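Local coordinates for universal stress protein (PDB 4WNY) that belongs to the universal stress protein A family and probably serves in stress-related signalling, though its precise biochemical role is not established, at residues A[21-26]-A[76-81]; A[89-94]-A[101-106]; A[25-30]-A[35-40]. All coordinates share one frame; numbering follows the deposited sequence.

Interaction 1 of 3, residues A[21-26]-A[76-81]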
loop_
_atom_site.group_PDB
_atom_site.type_symbol
_atom_site.label_atom_id
_atom_site.label_comp_id
_atom_site.label_asym_id
_atom_site.label_seq_id
_atom_site.Cartn_x
_atom_site.Cartn_y
_atom_site.Cartn_z
ATOM N N HIS A 21 1.739 1.699 14.698
ATOM C CA HIS A 21 0.445 1.337 14.138
ATOM C C HIS A 21 0.633 0.612 12.811
ATOM O O HIS A 21 -0.090 -0.333 12.496
ATOM C CB HIS A 21 -0.425 2.580 13.948
ATOM C CG HIS A 21 -1.822 2.279 13.504
ATOM N ND1 HIS A 21 -2.364 2.791 12.343
ATOM C CD2 HIS A 21 -2.791 1.517 14.064
ATOM C CE1 HIS A 21 -3.603 2.359 12.209
ATOM N NE2 HIS A 21 -3.888 1.582 13.241
ATOM N N ALA A 22 1.618 1.061 12.041
ATOM C CA ALA A 22 1.930 0.453 10.755
ATOM C C ALA A 22 2.505 -0.947 10.940
ATOM O O ALA A 22 2.278 -1.836 10.118
ATOM C CB ALA A 22 2.899 1.325 9.980
ATOM N N LEU A 23 3.253 -1.129 12.022
ATOM C CA LEU A 23 3.829 -2.424 12.355
ATOM C C LEU A 23 2.737 -3.447 12.648
ATOM O O LEU A 23 2.815 -4.594 12.207
ATOM C CB LEU A 23 4.769 -2.299 13.555
ATOM C CG LEU A 23 5.288 -3.614 14.141
ATOM C CD1 LEU A 23 6.068 -4.393 13.097
ATOM C CD2 LEU A 23 6.146 -3.355 15.368
ATOM N N ASP A 24 1.721 -3.021 13.393
ATOM C CA ASP A 24 0.595 -3.887 13.721
ATOM C C ASP A 24 -0.164 -4.299 12.465
ATOM O O ASP A 24 -0.684 -5.411 12.377
ATOM C CB ASP A 24 -0.352 -3.193 14.701
ATOM C CG ASP A 24 0.244 -3.051 16.088
ATOM O OD1 ASP A 24 1.242 -3.744 16.384
ATOM O OD2 ASP A 24 -0.291 -2.252 16.886
ATOM N N ALA A 25 -0.221 -3.391 11.496
ATOM C CA ALA A 25 -0.880 -3.668 10.226
ATOM C C ALA A 25 -0.035 -4.608 9.373
ATOM O O ALA A 25 -0.557 -5.537 8.755
ATOM C CB ALA A 25 -1.158 -2.375 9.480
ATOM N N ALA A 26 1.271 -4.357 9.347
ATOM C CA ALA A 26 2.204 -5.192 8.600
ATOM C C ALA A 26 2.261 -6.597 9.190
ATOM O O ALA A 26 2.371 -7.581 8.460
ATOM C CB ALA A 26 3.589 -4.563 8.585
ATOM N N GLN A 76 10.420 -7.534 17.272
ATOM C CA GLN A 76 10.711 -8.964 17.299
ATOM C C GLN A 76 9.794 -9.686 18.282
ATOM O O GLN A 76 9.312 -10.784 18.001
ATOM C CB GLN A 76 12.179 -9.207 17.665
ATOM C CG GLN A 76 12.558 -10.675 17.805
ATOM C CD GLN A 76 12.317 -11.466 16.534
ATOM O OE1 GLN A 76 11.310 -12.164 16.405
ATOM N NE2 GLN A 76 13.245 -11.366 15.588
ATOM N N ALA A 77 9.551 -9.057 19.430
ATOM C CA ALA A 77 8.675 -9.625 20.450
ATOM C C ALA A 77 7.243 -9.762 19.939
ATOM O O ALA A 77 6.555 -10.739 20.243
ATOM C CB ALA A 77 8.709 -8.773 21.709
ATOM N N ARG A 78 6.797 -8.777 19.167
ATOM C CA ARG A 78 5.466 -8.815 18.573
ATOM C C ARG A 78 5.369 -9.921 17.526
ATOM O O ARG A 78 4.371 -10.639 17.457
ATOM C CB ARG A 78 5.116 -7.469 17.938
ATOM C CG ARG A 78 5.043 -6.296 18.899
ATOM C CD ARG A 78 4.392 -5.105 18.212
ATOM N NE ARG A 78 4.892 -3.827 18.708
ATOM C CZ ARG A 78 4.391 -2.646 18.358
ATOM N NH1 ARG A 78 3.367 -2.582 17.516
ATOM N NH2 ARG A 78 4.910 -1.530 18.852
ATOM N N MET A 79 6.415 -10.052 16.713
ATOM C CA MET A 79 6.471 -11.082 15.681
ATOM C C MET A 79 6.477 -12.486 16.285
ATOM O O MET A 79 5.786 -13.383 15.799
ATOM C CB MET A 79 7.708 -10.890 14.802
ATOM C CG MET A 79 7.705 -9.607 13.985
ATOM S SD MET A 79 9.315 -9.256 13.255
ATOM C CE MET A 79 9.569 -10.738 12.283
ATOM N N THR A 80 7.261 -12.666 17.342
ATOM C CA THR A 80 7.370 -13.956 18.015
ATOM C C THR A 80 6.022 -14.424 18.561
ATOM O O THR A 80 5.632 -15.576 18.365
ATOM C CB THR A 80 8.394 -13.898 19.162
ATOM O OG1 THR A 80 9.695 -13.636 18.621
ATOM C CG2 THR A 80 8.421 -15.213 19.931
ATOM N N ARG A 81 5.311 -13.525 19.237
ATOM C CA ARG A 81 3.990 -13.833 19.778
ATOM C C ARG A 81 3.002 -14.214 18.677
ATOM O O ARG A 81 2.250 -15.180 18.812
ATOM C CB ARG A 81 3.447 -12.642 20.579
ATOM C CG ARG A 81 1.948 -12.709 20.862
ATOM C CD ARG A 81 1.465 -11.545 21.724
ATOM N NE ARG A 81 1.959 -11.621 23.098
ATOM C CZ ARG A 81 1.291 -11.176 24.159
ATOM N NH1 ARG A 81 0.092 -10.628 24.011
ATOM N NH2 ARG A 81 1.820 -11.283 25.371
#
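Arg78 reaches from helix 57-82 to helix 17-32 and meets Asp24 and Leu23 there, the first by charge and the second by packing. The charged part is a salt bridge: Arg78 NH1 lies 2.7 Å from Asp24 OD1. As a hydrogen bond it is weak, with an N-H...O angle of only 130°. OD1 sits at the edge of the guanidinium, in its plane, but the carboxylate is turned 48° against that plane, and Asp24 OD2 stands back at 3.7 Å from Arg78 NH1. The pair is therefore a one-oxygen contact, not the flat two-pronged kind. Other partners hold the arginine as well: its NE pairs with Asp74 one turn earlier on its own helix, and NH2 bonds to Ser20 OG on the facing one, so all three nitrogens have partners, which should restrict the group's rotation.

The apolar part is Leu23 over one guanidinium face, where its CD2 comes 3.5 Å from Arg78 CZ, shifted toward the rim. With CG anti to its backbone N (chi1 171°), Leu23 directs this branch at the arginine while also packing on Val11, Leu13 and Leu37 of the sheet. The buried leucine on one face and the exposed aspartate at the edge give the arginine an apolar face and a charged edge. Such pairing of neighbouring helices on one side of a parallel sheet is typical of the Rossmann-like alpha/beta fold of universal stress proteins.

Interaction 2 of 3, residues A[89-94]-A[101-106]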
loop_
_atom_site.group_PDB
_atom_site.type_symbol
_atom_site.label_atom_id
_atom_site.label_comp_id
_atom_site.label_asym_id
_atom_site.label_seq_id
_atom_site.Cartn_x
_atom_site.Cartn_y
_atom_site.Cartn_z
ATOM N N ARG A 89 15.889 -5.367 11.086
ATOM C CA ARG A 89 17.200 -4.860 10.696
ATOM C C ARG A 89 17.387 -3.411 11.127
ATOM O O ARG A 89 16.444 -2.618 11.111
ATOM C CB ARG A 89 17.393 -4.968 9.181
ATOM C CG ARG A 89 16.906 -6.267 8.564
ATOM C CD ARG A 89 17.770 -7.457 8.947
ATOM N NE ARG A 89 17.346 -8.664 8.243
ATOM C CZ ARG A 89 17.760 -9.001 7.025
ATOM N NH1 ARG A 89 18.611 -8.218 6.376
ATOM N NH2 ARG A 89 17.323 -10.117 6.455
ATOM N N LEU A 90 18.607 -3.069 11.519
ATOM C CA LEU A 90 18.965 -1.680 11.754
ATOM C C LEU A 90 19.650 -1.152 10.503
ATOM O O LEU A 90 20.642 -1.721 10.048
ATOM C CB LEU A 90 19.879 -1.541 12.972
ATOM C CG LEU A 90 20.141 -0.116 13.467
ATOM C CD1 LEU A 90 18.986 0.364 14.333
ATOM C CD2 LEU A 90 21.460 -0.034 14.219
ATOM N N VAL A 91 19.108 -0.081 9.933
ATOM C CA VAL A 91 19.698 0.504 8.736
ATOM C C VAL A 91 20.129 1.946 8.992
ATOM O O VAL A 91 19.514 2.665 9.782
ATOM C CB VAL A 91 18.727 0.450 7.531
ATOM C CG1 VAL A 91 18.252 -0.975 7.296
ATOM C CG2 VAL A 91 17.541 1.375 7.742
ATOM N N GLU A 92 21.206 2.352 8.332
ATOM C CA GLU A 92 21.746 3.692 8.499
ATOM C C GLU A 92 21.935 4.353 7.141
ATOM O O GLU A 92 22.434 3.728 6.206
ATOM C CB GLU A 92 23.075 3.647 9.259
ATOM C CG GLU A 92 23.000 2.953 10.613
ATOM C CD GLU A 92 24.317 3.001 11.366
ATOM O OE1 GLU A 92 25.356 3.268 10.728
ATOM O OE2 GLU A 92 24.313 2.776 12.596
ATOM N N VAL A 93 21.527 5.613 7.031
ATOM C CA VAL A 93 21.710 6.357 5.790
ATOM C C VAL A 93 23.158 6.828 5.676
ATOM O O VAL A 93 23.868 6.924 6.680
ATOM C CB VAL A 93 20.761 7.563 5.697
ATOM C CG1 VAL A 93 19.320 7.115 5.901
ATOM C CG2 VAL A 93 21.145 8.616 6.713
ATOM N N GLU A 94 23.597 7.096 4.450
ATOM C CA GLU A 94 24.967 7.545 4.206
ATOM C C GLU A 94 25.267 8.837 4.967
ATOM O O GLU A 94 25.498 9.887 4.368
ATOM C CB GLU A 94 25.212 7.748 2.709
ATOM N N ALA A 101 14.345 7.667 2.104
ATOM C CA ALA A 101 13.555 6.971 1.091
ATOM C C ALA A 101 14.406 6.016 0.257
ATOM O O ALA A 101 14.014 4.872 0.022
ATOM C CB ALA A 101 12.854 7.977 0.189
ATOM N N GLU A 102 15.566 6.487 -0.188
ATOM C CA GLU A 102 16.467 5.667 -0.991
ATOM C C GLU A 102 17.071 4.543 -0.160
ATOM O O GLU A 102 17.252 3.427 -0.650
ATOM C CB GLU A 102 17.580 6.520 -1.603
ATOM N N ARG A 103 17.381 4.846 1.096
ATOM C CA ARG A 103 17.937 3.857 2.011
ATOM C C ARG A 103 16.957 2.713 2.228
ATOM O O ARG A 103 17.357 1.555 2.337
ATOM C CB ARG A 103 18.298 4.501 3.351
ATOM C CG ARG A 103 19.025 3.566 4.298
ATOM C CD ARG A 103 20.354 3.126 3.715
ATOM N NE ARG A 103 20.985 2.078 4.515
ATOM C CZ ARG A 103 20.747 0.780 4.360
ATOM N NH1 ARG A 103 19.887 0.367 3.438
ATOM N NH2 ARG A 103 21.366 -0.107 5.128
ATOM N N LEU A 104 15.672 3.047 2.288
ATOM C CA LEU A 104 14.627 2.041 2.415
ATOM C C LEU A 104 14.524 1.210 1.141
ATOM O O LEU A 104 14.250 0.011 1.191
ATOM C CB LEU A 104 13.281 2.695 2.732
ATOM C CG LEU A 104 13.140 3.308 4.127
ATOM C CD1 LEU A 104 11.847 4.102 4.241
ATOM C CD2 LEU A 104 13.210 2.230 5.197
ATOM N N GLU A 105 14.749 1.854 0.000
ATOM C CA GLU A 105 14.737 1.162 -1.283
ATOM C C GLU A 105 15.943 0.243 -1.420
ATOM O O GLU A 105 15.838 -0.856 -1.967
ATOM C CB GLU A 105 14.709 2.165 -2.436
ATOM C CG GLU A 105 13.395 2.906 -2.567
ATOM C CD GLU A 105 13.386 3.881 -3.725
ATOM O OE1 GLU A 105 14.480 4.310 -4.152
ATOM O OE2 GLU A 105 12.285 4.214 -4.212
ATOM N N ARG A 106 17.089 0.701 -0.928
ATOM C CA ARG A 106 18.296 -0.114 -0.938
ATOM C C ARG A 106 18.126 -1.318 -0.021
ATOM O O ARG A 106 18.521 -2.433 -0.363
ATOM C CB ARG A 106 19.515 0.707 -0.517
ATOM C CG ARG A 106 20.796 -0.107 -0.445
ATOM C CD ARG A 106 22.029 0.767 -0.593
ATOM N NE ARG A 106 22.309 1.551 0.606
ATOM C CZ ARG A 106 23.059 1.122 1.616
ATOM N NH1 ARG A 106 23.269 1.903 2.665
ATOM N NH2 ARG A 106 23.599 -0.090 1.578
HETATM O O HOH W 1 22.984 0.533 7.121
#
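Arg103 leaves helix 100-111 with CG anti to its backbone N (chi1 -174°) and then bends at chi2 (62°), which carries its guanidinium alongside the end of strand 89-92. There NE donates to the backbone carbonyl of Glu92, with 2.8 Å from Arg103 NE to Glu92 O and a moderately bent N-H...O angle of 148°. The oxygen lies in the guanidinium plane, but the donor stands well above the carbonyl plane, off the lone-pair directions. A water completes the grip at the same guanidinium's edge: its oxygen accepts from Arg103 NH2 at 2.6 Å and from Glu92 N at 2.8 Å, so the C=O of Glu92 is tied to the arginine directly and its N-H through the water.

Strand 89-92 is the outermost strand on its side of the chain's parallel sheet, and helix 100-111 follows it as the next helix of the alternating alpha/beta fold. Valines pack against the arginine from the strand and the turn beyond it. Val91 CB lies over one guanidinium face, 3.6 Å from Arg103 NH2, while Val93 CG1 meets the aliphatic root of the side chain, 3.8 Å from Arg103 CB. Over the opposite face the model puts Arg106 NH1, so close to Arg103 NE, both of them donors, that the exact placing is doubtful. Arg106 also forms salt bridges with Glu98 and Glu110, which probably offset the like charges. The carboxylate of Glu92 turns elsewhere, to a salt bridge with Arg65 of helix 57-82.

Interaction 3 of 3, residues A[25-30]-A[35-40]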
loop_
_atom_site.group_PDB
_atom_site.type_symbol
_atom_site.label_atom_id
_atom_site.label_comp_id
_atom_site.label_asym_id
_atom_site.label_seq_id
_atom_site.Cartn_x
_atom_site.Cartn_y
_atom_site.Cartn_z
ATOM N N ALA A 25 -0.221 -3.391 11.496
ATOM C CA ALA A 25 -0.880 -3.668 10.226
ATOM C C ALA A 25 -0.035 -4.608 9.373
ATOM O O ALA A 25 -0.557 -5.537 8.755
ATOM C CB ALA A 25 -1.158 -2.375 9.480
ATOM N N ALA A 26 1.271 -4.357 9.347
ATOM C CA ALA A 26 2.204 -5.192 8.600
ATOM C C ALA A 26 2.261 -6.597 9.190
ATOM O O ALA A 26 2.371 -7.581 8.460
ATOM C CB ALA A 26 3.589 -4.563 8.585
ATOM N N LEU A 27 2.184 -6.681 10.515
ATOM C CA LEU A 27 2.155 -7.968 11.201
ATOM C C LEU A 27 0.910 -8.758 10.831
ATOM O O LEU A 27 0.991 -9.942 10.503
ATOM C CB LEU A 27 2.212 -7.777 12.717
ATOM C CG LEU A 27 3.554 -8.036 13.396
ATOM C CD1 LEU A 27 3.405 -7.904 14.895
ATOM C CD2 LEU A 27 4.080 -9.412 13.034
ATOM N N GLU A 28 -0.241 -8.096 10.898
ATOM C CA GLU A 28 -1.517 -8.723 10.576
ATOM C C GLU A 28 -1.524 -9.244 9.147
ATOM O O GLU A 28 -2.060 -10.315 8.867
ATOM C CB GLU A 28 -2.669 -7.735 10.779
ATOM N N LEU A 29 -0.922 -8.476 8.244
ATOM C CA LEU A 29 -0.809 -8.880 6.850
ATOM C C LEU A 29 0.152 -10.051 6.706
ATOM O O LEU A 29 -0.110 -10.993 5.959
ATOM C CB LEU A 29 -0.340 -7.708 5.987
ATOM C CG LEU A 29 -0.285 -7.975 4.485
ATOM C CD1 LEU A 29 -1.689 -8.069 3.922
ATOM C CD2 LEU A 29 0.511 -6.896 3.776
ATOM N N ALA A 30 1.267 -9.983 7.427
ATOM C CA ALA A 30 2.278 -11.033 7.389
ATOM C C ALA A 30 1.723 -12.357 7.904
ATOM O O ALA A 30 2.067 -13.423 7.394
ATOM C CB ALA A 30 3.498 -10.622 8.199
ATOM N N ALA A 35 3.500 -14.568 5.576
ATOM C CA ALA A 35 4.678 -13.949 4.992
ATOM C C ALA A 35 5.756 -13.662 6.028
ATOM O O ALA A 35 5.487 -13.621 7.228
ATOM C CB ALA A 35 4.286 -12.671 4.284
ATOM N N ARG A 36 6.980 -13.466 5.552
ATOM C CA ARG A 36 8.074 -13.046 6.413
ATOM C C ARG A 36 8.045 -11.533 6.584
ATOM O O ARG A 36 7.853 -10.795 5.617
ATOM C CB ARG A 36 9.419 -13.487 5.837
ATOM C CG ARG A 36 9.601 -14.991 5.760
ATOM C CD ARG A 36 10.946 -15.343 5.150
ATOM N NE ARG A 36 12.057 -14.839 5.952
ATOM C CZ ARG A 36 12.650 -15.528 6.922
ATOM N NH1 ARG A 36 12.240 -16.756 7.210
ATOM N NH2 ARG A 36 13.654 -14.991 7.601
ATOM N N LEU A 37 8.228 -11.071 7.815
ATOM C CA LEU A 37 8.229 -9.639 8.086
ATOM C C LEU A 37 9.624 -9.161 8.465
ATOM O O LEU A 37 10.316 -9.804 9.251
ATOM C CB LEU A 37 7.240 -9.297 9.199
ATOM C CG LEU A 37 6.949 -7.808 9.383
ATOM C CD1 LEU A 37 6.160 -7.268 8.200
ATOM C CD2 LEU A 37 6.206 -7.567 10.683
ATOM N N VAL A 38 10.035 -8.036 7.895
ATOM C CA VAL A 38 11.335 -7.461 8.207
ATOM C C VAL A 38 11.187 -5.990 8.574
ATOM O O VAL A 38 11.238 -5.122 7.703
ATOM C CB VAL A 38 12.326 -7.597 7.025
ATOM C CG1 VAL A 38 13.666 -6.983 7.386
ATOM C CG2 VAL A 38 12.503 -9.060 6.631
ATOM N N PRO A 39 10.978 -5.708 9.869
ATOM C CA PRO A 39 10.951 -4.328 10.362
ATOM C C PRO A 39 12.330 -3.683 10.290
ATOM O O PRO A 39 13.314 -4.308 10.681
ATOM C CB PRO A 39 10.500 -4.478 11.822
ATOM C CG PRO A 39 9.893 -5.846 11.911
ATOM C CD PRO A 39 10.667 -6.674 10.934
ATOM N N VAL A 40 12.407 -2.455 9.793
ATOM C CA VAL A 40 13.687 -1.763 9.749
ATOM C C VAL A 40 13.626 -0.443 10.510
ATOM O O VAL A 40 12.657 0.311 10.407
ATOM C CB VAL A 40 14.155 -1.502 8.295
ATOM C CG1 VAL A 40 14.340 -2.815 7.550
ATOM C CG2 VAL A 40 13.176 -0.606 7.560
#
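The turn out of the helix in the beta-alpha-beta unit of strand 8-13, helix 17-32 and strand 36-43 brings Ala30 back against Ala35 and Leu37. A backbone bond closes it: Ala35 N donates to Ala30 O over 2.6 Å, with an N-H...O angle of 162°. It fastens the last part of the helix to the residue that leads into the strand. Just beside this bond the Ala30 methyl touches the Ala35 carbonyl, with 3.7 Å from Ala30 CB to Ala35 O.

From Ala35 the strand runs back beneath the helix, nearly antiparallel to it, at 162° between the segments' directions, with 8.4 Å between their axes at the closest point. This is the classic beta-alpha-beta crossover, in which the helix returns across the sheet so that its two flanking strands can run parallel. The small side chains of Ala26 and Ala30 probably help the helix lie this close, and Leu37 fills the interface between them. With CG anti to the backbone N (chi1 -168°) its branch point is held toward the helix, and its two methyls then part company. CD1 rests on the Ala26 methyl, with 3.8 Å from Leu37 CD1 to Ala26 CB, whereas Leu37 CD2 meets Leu27, 3.7 Å from Leu27 CD2; the two leucine side chains cross at about a right angle. Closer to the backbone, Leu37 CB lies 4.1 Å from Ala30 CB.

All five touching residues are buried. Val84, in the loop after helix 57-82, packs on Leu27, Ala30 and Leu37. Elsewhere the helix meets the second subunit, where Ala25 O accepts a hydrogen bond from Tyr6 OH of that neighbouring chain.

How the interactions relate
From the N terminus, helix 17-32 comes first and serves two contacts. Interaction 3 closes the short turn to strand 36-43, five residues on; interaction 1 spans a much longer loop that takes in that strand and most of helix 57-82. The two start from the same stretch of helix, and interaction 3 closes long before interaction 1. They touch where Met79 packs on Leu27, Leu37 and Pro39, making one layer of two helices on the sheet. Interaction 2 follows in series, joining strand 89-92 to the next helix on the opposite side of the chain's centre. Strands 36-43 and 89-92 are neighbours, and a probable bond from Arg89 N to Pro39 O links interactions 2 and 3.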